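Local coordinates for protein farnesyl pyrophosphate synthetase (Staphylococcus aureus, PDB 5H9D) that probably synthesises heptaprenyl diphosphate by magnesium-dependent prenyl transfer, at residues A[46-51]-A[174-179]; A[199-204]-A[289-294]. All coordinates share one frame; numbering follows the deposited sequence.

Contact 1 of 2, residues A[46-51]-A[174-179]; sequences AFVILS and QISTEV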
ATOM      1  N   ALA A  46     -13.863   1.609  -9.785  1.00 52.13           N
ATOM      2  CA  ALA A  46     -15.233   2.023 -10.068  1.00 53.84           C
ATOM      3  C   ALA A  46     -15.439   3.476  -9.713  1.00 55.75           C
ATOM      4  O   ALA A  46     -15.921   4.251 -10.535  1.00 57.92           O
ATOM      5  CB  ALA A  46     -16.250   1.132  -9.330  1.00 52.21           C
ATOM      6  N   PHE A  47     -15.065   3.867  -8.505  1.00 56.14           N
ATOM      7  CA  PHE A  47     -15.223   5.254  -8.129  1.00 55.64           C
ATOM      8  C   PHE A  47     -14.398   6.204  -8.984  1.00 56.15           C
ATOM      9  O   PHE A  47     -14.786   7.343  -9.168  1.00 57.15           O
ATOM     10  CB  PHE A  47     -14.898   5.436  -6.650  1.00 55.96           C
ATOM     11  CG  PHE A  47     -16.040   5.096  -5.754  1.00 55.25           C
ATOM     12  CD1 PHE A  47     -17.256   5.741  -5.901  1.00 54.77           C
ATOM     13  CD2 PHE A  47     -15.921   4.106  -4.813  1.00 54.53           C
ATOM     14  CE1 PHE A  47     -18.335   5.398  -5.128  1.00 55.72           C
ATOM     15  CE2 PHE A  47     -16.997   3.749  -4.026  1.00 55.71           C
ATOM     16  CZ  PHE A  47     -18.208   4.389  -4.176  1.00 57.58           C
ATOM     17  N   VAL A  48     -13.269   5.745  -9.512  1.00 57.05           N
ATOM     18  CA  VAL A  48     -12.437   6.604 -10.348  1.00 58.48           C
ATOM     19  C   VAL A  48     -13.160   6.890 -11.678  1.00 60.89           C
ATOM     20  O   VAL A  48     -13.289   8.058 -12.079  1.00 60.33           O
ATOM     21  CB  VAL A  48     -11.055   5.970 -10.626  1.00 57.10           C
ATOM     22  CG1 VAL A  48     -10.230   6.884 -11.493  1.00 56.89           C
ATOM     23  CG2 VAL A  48     -10.336   5.705  -9.330  1.00 56.12           C
ATOM     24  N   ILE A  49     -13.620   5.833 -12.361  1.00 61.89           N
ATOM     25  CA  ILE A  49     -14.357   6.007 -13.613  1.00 62.72           C
ATOM     26  C   ILE A  49     -15.525   6.991 -13.318  1.00 62.08           C
ATOM     27  O   ILE A  49     -15.534   8.097 -13.835  1.00 60.96           O
ATOM     28  CB  ILE A  49     -14.896   4.613 -14.172  1.00 65.34           C
ATOM     29  CG1 ILE A  49     -13.868   3.948 -15.102  1.00 64.79           C
ATOM     30  CG2 ILE A  49     -16.184   4.794 -14.980  1.00 66.29           C
ATOM     31  CD1 ILE A  49     -12.814   3.177 -14.387  1.00 64.37           C
ATOM     32  N   LEU A  50     -16.469   6.595 -12.458  1.00 62.59           N
ATOM     33  CA  LEU A  50     -17.631   7.425 -12.078  1.00 62.49           C
ATOM     34  C   LEU A  50     -17.316   8.859 -11.685  1.00 63.82           C
ATOM     35  O   LEU A  50     -17.995   9.773 -12.129  1.00 63.89           O
ATOM     36  CB  LEU A  50     -18.420   6.788 -10.931  1.00 58.79           C
ATOM     37  CG  LEU A  50     -19.647   5.998 -11.360  1.00 56.98           C
ATOM     38  CD1 LEU A  50     -20.450   5.668 -10.143  1.00 55.78           C
ATOM     39  CD2 LEU A  50     -20.475   6.814 -12.337  1.00 56.88           C
ATOM     40  N   SER A  51     -16.303   9.049 -10.843  1.00 65.09           N
ATOM     41  CA  SER A  51     -15.888  10.385 -10.422  1.00 66.81           C
ATOM     42  C   SER A  51     -15.453  11.259 -11.589  1.00 66.68           C
ATOM     43  O   SER A  51     -15.402  12.469 -11.462  1.00 69.03           O
ATOM     44  CB  SER A  51     -14.702  10.315  -9.444  1.00 67.03           C
ATOM     45  OG  SER A  51     -15.102   9.859  -8.171  1.00 71.13           O
ATOM     46  N   GLN A 174     -11.261   8.107  -1.042  1.00 55.96           N
ATOM     47  CA  GLN A 174     -11.239   9.549  -1.171  1.00 56.40           C
ATOM     48  C   GLN A 174     -10.354   9.938  -2.359  1.00 56.18           C
ATOM     49  O   GLN A 174     -10.719  10.802  -3.159  1.00 53.43           O
ATOM     50  CB  GLN A 174     -10.662  10.114   0.096  1.00 58.81           C
ATOM     51  CG  GLN A 174     -10.829  11.572   0.283  1.00 58.97           C
ATOM     52  CD  GLN A 174     -10.201  11.974   1.560  1.00 57.09           C
ATOM     53  OE1 GLN A 174     -10.389  11.324   2.584  1.00 56.21           O
ATOM     54  NE2 GLN A 174      -9.435  13.039   1.517  1.00 58.94           N
ATOM     55  N   ILE A 175      -9.180   9.311  -2.448  1.00 56.98           N
ATOM     56  CA  ILE A 175      -8.251   9.548  -3.574  1.00 57.56           C
ATOM     57  C   ILE A 175      -8.867   9.075  -4.903  1.00 57.80           C
ATOM     58  O   ILE A 175      -8.667   9.701  -5.943  1.00 58.33           O
ATOM     59  CB  ILE A 175      -6.937   8.805  -3.353  1.00 55.38           C
ATOM     60  CG1 ILE A 175      -6.188   9.486  -2.227  1.00 56.08           C
ATOM     61  CG2 ILE A 175      -6.124   8.726  -4.627  1.00 52.20           C
ATOM     62  CD1 ILE A 175      -5.099   8.622  -1.674  1.00 60.17           C
ATOM     63  N   SER A 176      -9.625   7.986  -4.858  1.00 56.94           N
ATOM     64  CA  SER A 176     -10.247   7.461  -6.065  1.00 58.65           C
ATOM     65  C   SER A 176     -11.287   8.428  -6.612  1.00 60.06           C
ATOM     66  O   SER A 176     -11.446   8.564  -7.826  1.00 61.60           O
ATOM     67  CB  SER A 176     -10.926   6.119  -5.797  1.00 56.40           C
ATOM     68  OG  SER A 176     -10.045   5.232  -5.151  1.00 56.01           O
ATOM     69  N   THR A 177     -12.024   9.084  -5.731  1.00 59.74           N
ATOM     70  CA  THR A 177     -13.032  10.008  -6.218  1.00 59.32           C
ATOM     71  C   THR A 177     -12.449  11.377  -6.572  1.00 60.69           C
ATOM     72  O   THR A 177     -12.899  11.993  -7.540  1.00 60.59           O
ATOM     73  CB  THR A 177     -14.156  10.186  -5.209  1.00 56.59           C
ATOM     74  OG1 THR A 177     -13.585  10.371  -3.910  1.00 58.16           O
ATOM     75  CG2 THR A 177     -15.073   8.986  -5.220  1.00 54.16           C
ATOM     76  N   GLU A 178     -11.440  11.823  -5.818  1.00 61.60           N
ATOM     77  CA  GLU A 178     -10.800  13.132  -6.033  1.00 64.07           C
ATOM     78  C   GLU A 178     -10.013  13.207  -7.336  1.00 63.75           C
ATOM     79  O   GLU A 178     -10.264  14.085  -8.188  1.00 63.81           O
ATOM     80  CB  GLU A 178      -9.851  13.453  -4.888  1.00 67.54           C
ATOM     81  CG  GLU A 178      -9.601  14.934  -4.688  1.00 71.71           C
ATOM     82  CD  GLU A 178      -8.627  15.215  -3.550  1.00 76.86           C
ATOM     83  OE1 GLU A 178      -8.677  14.509  -2.500  1.00 77.76           O
ATOM     84  OE2 GLU A 178      -7.812  16.158  -3.703  1.00 80.39           O
ATOM     85  N   VAL A 179      -9.055  12.292  -7.458  1.00 61.09           N
ATOM     86  CA  VAL A 179      -8.197  12.159  -8.625  1.00 58.82           C
ATOM     87  C   VAL A 179      -9.037  11.870  -9.876  1.00 58.72           C
ATOM     88  O   VAL A 179      -8.815  12.421 -10.952  1.00 58.43           O
ATOM     89  CB  VAL A 179      -7.206  10.990  -8.408  1.00 58.98           C
ATOM     90  CG1 VAL A 179      -6.359  10.782  -9.649  1.00 57.49           C
ATOM     91  CG2 VAL A 179      -6.334  11.259  -7.180  1.00 56.79           C
TER
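Val48 and Ser176 meet where helix 43-51 lies against helix 158-183; the axes of 46-51 and 174-179 run the same way at 24° and come within 7.5 Å. Val48 stands with CG1 anti to the backbone N (chi1 180°), which leaves CG2 as the branch that touches: Val48 CG2 rests 3.6 Å from Ser176 CB. The backbones also come close, Val48 CA lying 3.3 Å from Ser176 O in a CA-H...O contact. Ser176 turns its hydroxyl back on its own helix, where OG bonds to Leu172 O, and offers its methylene to Val48 and Phe47. Thr177 divides its two branches likewise. With chi1 at 46°, Thr177 CG2 is set anti to the carbonyl carbon and reaches across to Phe47 CB, 3.8 Å away; the hydroxyl has Leu194 O on helix 188-215 within hydrogen-bonding distance. The Phe47 and Thr177 side chains run alongside each other in one direction, the methyl approaching the ring obliquely, while the ring itself leads on to Ile201. Ser51 sits beside Thr177, though the position of its OG is doubtful. No hydrogen bond crosses the interface. Such close packing of near-aligned helices belongs here to the buried interior of the all-alpha isoprenoid synthase fold.

Contact 2 of 2, residues A[199-204]-A[289-294]; sequences HYIGMS and SKALNL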
ATOM      1  N   HIS A 199     -14.833  10.195   0.589  1.00 49.36           N
ATOM      2  CA  HIS A 199     -14.392  10.003   1.953  1.00 49.97           C
ATOM      3  C   HIS A 199     -15.501   9.441   2.837  1.00 49.80           C
ATOM      4  O   HIS A 199     -15.231   8.548   3.635  1.00 48.06           O
ATOM      5  CB  HIS A 199     -13.847  11.312   2.526  1.00 51.68           C
ATOM      6  CG  HIS A 199     -13.697  11.302   4.014  1.00 49.93           C
ATOM      7  ND1 HIS A 199     -14.742  11.570   4.866  1.00 53.20           N
ATOM      8  CD2 HIS A 199     -12.648  10.993   4.800  1.00 51.13           C
ATOM      9  CE1 HIS A 199     -14.345  11.425   6.115  1.00 50.83           C
ATOM     10  NE2 HIS A 199     -13.075  11.075   6.100  1.00 49.24           N
ATOM     11  N   TYR A 200     -16.731   9.951   2.700  1.00 51.56           N
ATOM     12  CA  TYR A 200     -17.873   9.442   3.503  1.00 53.60           C
ATOM     13  C   TYR A 200     -18.237   7.987   3.142  1.00 53.11           C
ATOM     14  O   TYR A 200     -18.592   7.205   4.020  1.00 53.29           O
ATOM     15  CB  TYR A 200     -19.154  10.307   3.353  1.00 53.47           C
ATOM     16  CG  TYR A 200     -19.062  11.736   3.861  1.00 55.52           C
ATOM     17  CD1 TYR A 200     -18.271  12.060   4.961  1.00 56.33           C
ATOM     18  CD2 TYR A 200     -19.801  12.755   3.262  1.00 56.64           C
ATOM     19  CE1 TYR A 200     -18.218  13.350   5.454  1.00 56.48           C
ATOM     20  CE2 TYR A 200     -19.763  14.048   3.749  1.00 58.20           C
ATOM     21  CZ  TYR A 200     -18.967  14.341   4.853  1.00 59.25           C
ATOM     22  OH  TYR A 200     -18.950  15.615   5.383  1.00 58.39           O
ATOM     23  N   ILE A 201     -18.168   7.635   1.858  1.00 51.73           N
ATOM     24  CA  ILE A 201     -18.473   6.277   1.446  1.00 50.33           C
ATOM     25  C   ILE A 201     -17.454   5.350   2.077  1.00 51.27           C
ATOM     26  O   ILE A 201     -17.812   4.302   2.589  1.00 50.26           O
ATOM     27  CB  ILE A 201     -18.430   6.142  -0.089  1.00 51.95           C
ATOM     28  CG1 ILE A 201     -19.823   6.446  -0.646  1.00 48.31           C
ATOM     29  CG2 ILE A 201     -17.883   4.729  -0.513  1.00 50.38           C
ATOM     30  CD1 ILE A 201     -19.787   7.343  -1.830  1.00 46.47           C
ATOM     31  N   GLY A 202     -16.184   5.763   2.045  1.00 51.87           N
ATOM     32  CA  GLY A 202     -15.103   4.986   2.629  1.00 52.10           C
ATOM     33  C   GLY A 202     -15.243   4.749   4.124  1.00 53.66           C
ATOM     34  O   GLY A 202     -14.921   3.668   4.600  1.00 55.52           O
ATOM     35  N   MET A 203     -15.697   5.749   4.875  1.00 54.06           N
ATOM     36  CA  MET A 203     -15.886   5.592   6.321  1.00 54.91           C
ATOM     37  C   MET A 203     -17.010   4.590   6.560  1.00 55.64           C
ATOM     38  O   MET A 203     -16.879   3.665   7.372  1.00 57.29           O
ATOM     39  CB  MET A 203     -16.242   6.938   6.979  1.00 54.02           C
ATOM     40  CG  MET A 203     -15.128   7.999   6.885  1.00 52.04           C
ATOM     41  SD  MET A 203     -13.703   7.629   7.902  1.00 55.13           S
ATOM     42  CE  MET A 203     -14.444   7.559   9.544  1.00 47.72           C
ATOM     43  N   SER A 204     -18.108   4.764   5.838  1.00 54.51           N
ATOM     44  CA  SER A 204     -19.231   3.851   5.956  1.00 55.80           C
ATOM     45  C   SER A 204     -18.822   2.422   5.577  1.00 56.64           C
ATOM     46  O   SER A 204     -19.205   1.443   6.229  1.00 56.30           O
ATOM     47  CB  SER A 204     -20.350   4.297   5.041  1.00 57.52           C
ATOM     48  OG  SER A 204     -21.138   3.178   4.685  1.00 62.94           O
ATOM     49  N   SER A 289     -25.707   8.994   4.329  1.00 56.35           N
ATOM     50  CA  SER A 289     -26.577  10.126   4.026  1.00 55.81           C
ATOM     51  C   SER A 289     -25.686  11.327   3.761  1.00 56.55           C
ATOM     52  O   SER A 289     -25.898  12.073   2.821  1.00 57.49           O
ATOM     53  CB  SER A 289     -27.484  10.449   5.206  1.00 54.42           C
ATOM     54  OG  SER A 289     -28.252   9.327   5.568  1.00 53.13           O
ATOM     55  N   LYS A 290     -24.684  11.533   4.594  1.00 57.05           N
ATOM     56  CA  LYS A 290     -23.812  12.661   4.343  1.00 60.15           C
ATOM     57  C   LYS A 290     -23.318  12.566   2.905  1.00 61.88           C
ATOM     58  O   LYS A 290     -23.079  13.588   2.253  1.00 63.74           O
ATOM     59  CB  LYS A 290     -22.613  12.684   5.312  1.00 60.15           C
ATOM     60  CG  LYS A 290     -22.803  13.601   6.519  1.00 60.78           C
ATOM     61  CD  LYS A 290     -21.613  13.508   7.463  1.00 65.17           C
ATOM     62  CE  LYS A 290     -21.658  14.571   8.535  1.00 66.82           C
ATOM     63  NZ  LYS A 290     -21.744  15.944   7.933  1.00 69.55           N
ATOM     64  N   ALA A 291     -23.180  11.345   2.395  1.00 61.83           N
ATOM     65  CA  ALA A 291     -22.682  11.193   1.034  1.00 62.16           C
ATOM     66  C   ALA A 291     -23.785  11.406   0.012  1.00 62.28           C
ATOM     67  O   ALA A 291     -23.560  12.047  -1.008  1.00 62.37           O
ATOM     68  CB  ALA A 291     -22.030   9.820   0.847  1.00 61.75           C
ATOM     69  N   LEU A 292     -24.977  10.875   0.288  1.00 63.42           N
ATOM     70  CA  LEU A 292     -26.118  11.022  -0.619  1.00 63.61           C
ATOM     71  C   LEU A 292     -26.571  12.470  -0.751  1.00 64.48           C
ATOM     72  O   LEU A 292     -27.019  12.890  -1.805  1.00 63.00           O
ATOM     73  CB  LEU A 292     -27.260  10.140  -0.146  1.00 61.67           C
ATOM     74  CG  LEU A 292     -26.900   8.710  -0.547  1.00 62.54           C
ATOM     75  CD1 LEU A 292     -27.671   7.700   0.246  1.00 63.36           C
ATOM     76  CD2 LEU A 292     -27.191   8.550  -2.027  1.00 63.94           C
ATOM     77  N   ASN A 293     -26.436  13.235   0.324  1.00 66.67           N
ATOM     78  CA  ASN A 293     -26.807  14.640   0.294  1.00 68.86           C
ATOM     79  C   ASN A 293     -25.945  15.359  -0.752  1.00 68.13           C
ATOM     80  O   ASN A 293     -26.455  16.076  -1.616  1.00 70.45           O
ATOM     81  CB  ASN A 293     -26.615  15.283   1.682  1.00 70.49           C
ATOM     82  CG  ASN A 293     -26.738  16.802   1.647  1.00 72.84           C
ATOM     83  OD1 ASN A 293     -27.765  17.349   1.218  1.00 74.13           O
ATOM     84  ND2 ASN A 293     -25.689  17.492   2.087  1.00 72.81           N
ATOM     85  N   LEU A 294     -24.640  15.150  -0.669  1.00 66.27           N
ATOM     86  CA  LEU A 294     -23.693  15.762  -1.590  1.00 64.14           C
ATOM     87  C   LEU A 294     -23.809  15.241  -3.018  1.00 63.99           C
ATOM     88  O   LEU A 294     -23.440  15.937  -3.959  1.00 64.49           O
ATOM     89  CB  LEU A 294     -22.267  15.516  -1.097  1.00 61.64           C
ATOM     90  CG  LEU A 294     -21.762  16.324   0.094  1.00 60.93           C
ATOM     91  CD1 LEU A 294     -20.392  15.832   0.472  1.00 57.73           C
ATOM     92  CD2 LEU A 294     -21.686  17.800  -0.278  1.00 60.69           C
TER
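Tyr200 turns CG anti to its own carbonyl carbon (chi1 -64°), which sends the ring out toward Lys290, whose side chain stays extended through chi2 and chi3 and bends at chi4. The pair joins two antiparallel helices of the all-alpha isoprenoid synthase fold, 188-215 and 276-296; the axes of 199-204 and 289-294 come within 8.7 Å at 156°. Lys290 CB lies over one face of the Tyr200 ring in a CH-pi contact, 3.7 Å from the centroid and 24° off the normal, displaced toward the rim on the CD2-CE2 side. From there the lysine chain slants over the ring toward CZ and CE1, and Lys290 CD comes 3.8 Å from Tyr200 CZ. The ammonium nitrogen finishes near the phenol without hydrogen bonding to it, Lys290 NZ standing 3.8 Å from Tyr200 OH. Leu294 meets the same ring on its CE2 corner, with CD1 of the leucine 3.8 Å from Tyr200 CE2. Leu294 also packs on Met196 and Ile197, one turn earlier on the tyrosine's helix, and Tyr287 touches Tyr200 from the lysine's helix. At the base of the ring the backbones draw nearest at Ala291, whose methyl packs on the tyrosine stem: Ala291 CB is 3.8 Å from Tyr200 CB and 4.3 Å from Ile201 CD1.

In the fold
Both segments of contact 1 precede those of contact 2 in the chain, so the two stand in series, with their centres about 13 Å apart. Helices 158-183 and 188-215 follow each other in sequence, and each contributes one segment: contact 1 ties the first back to helix 43-51, contact 2 ties the second forward to helix 276-296. The contacts also touch directly, since Phe47 CZ lies 3.7 Å from Ile201 CG2 and Gln174 packs on His199. Phe47, Ile201 and Ala291 touch in succession, so side-chain packing runs from helix 43-51 to helix 276-296, joining distant parts of the sequence within a single helical body.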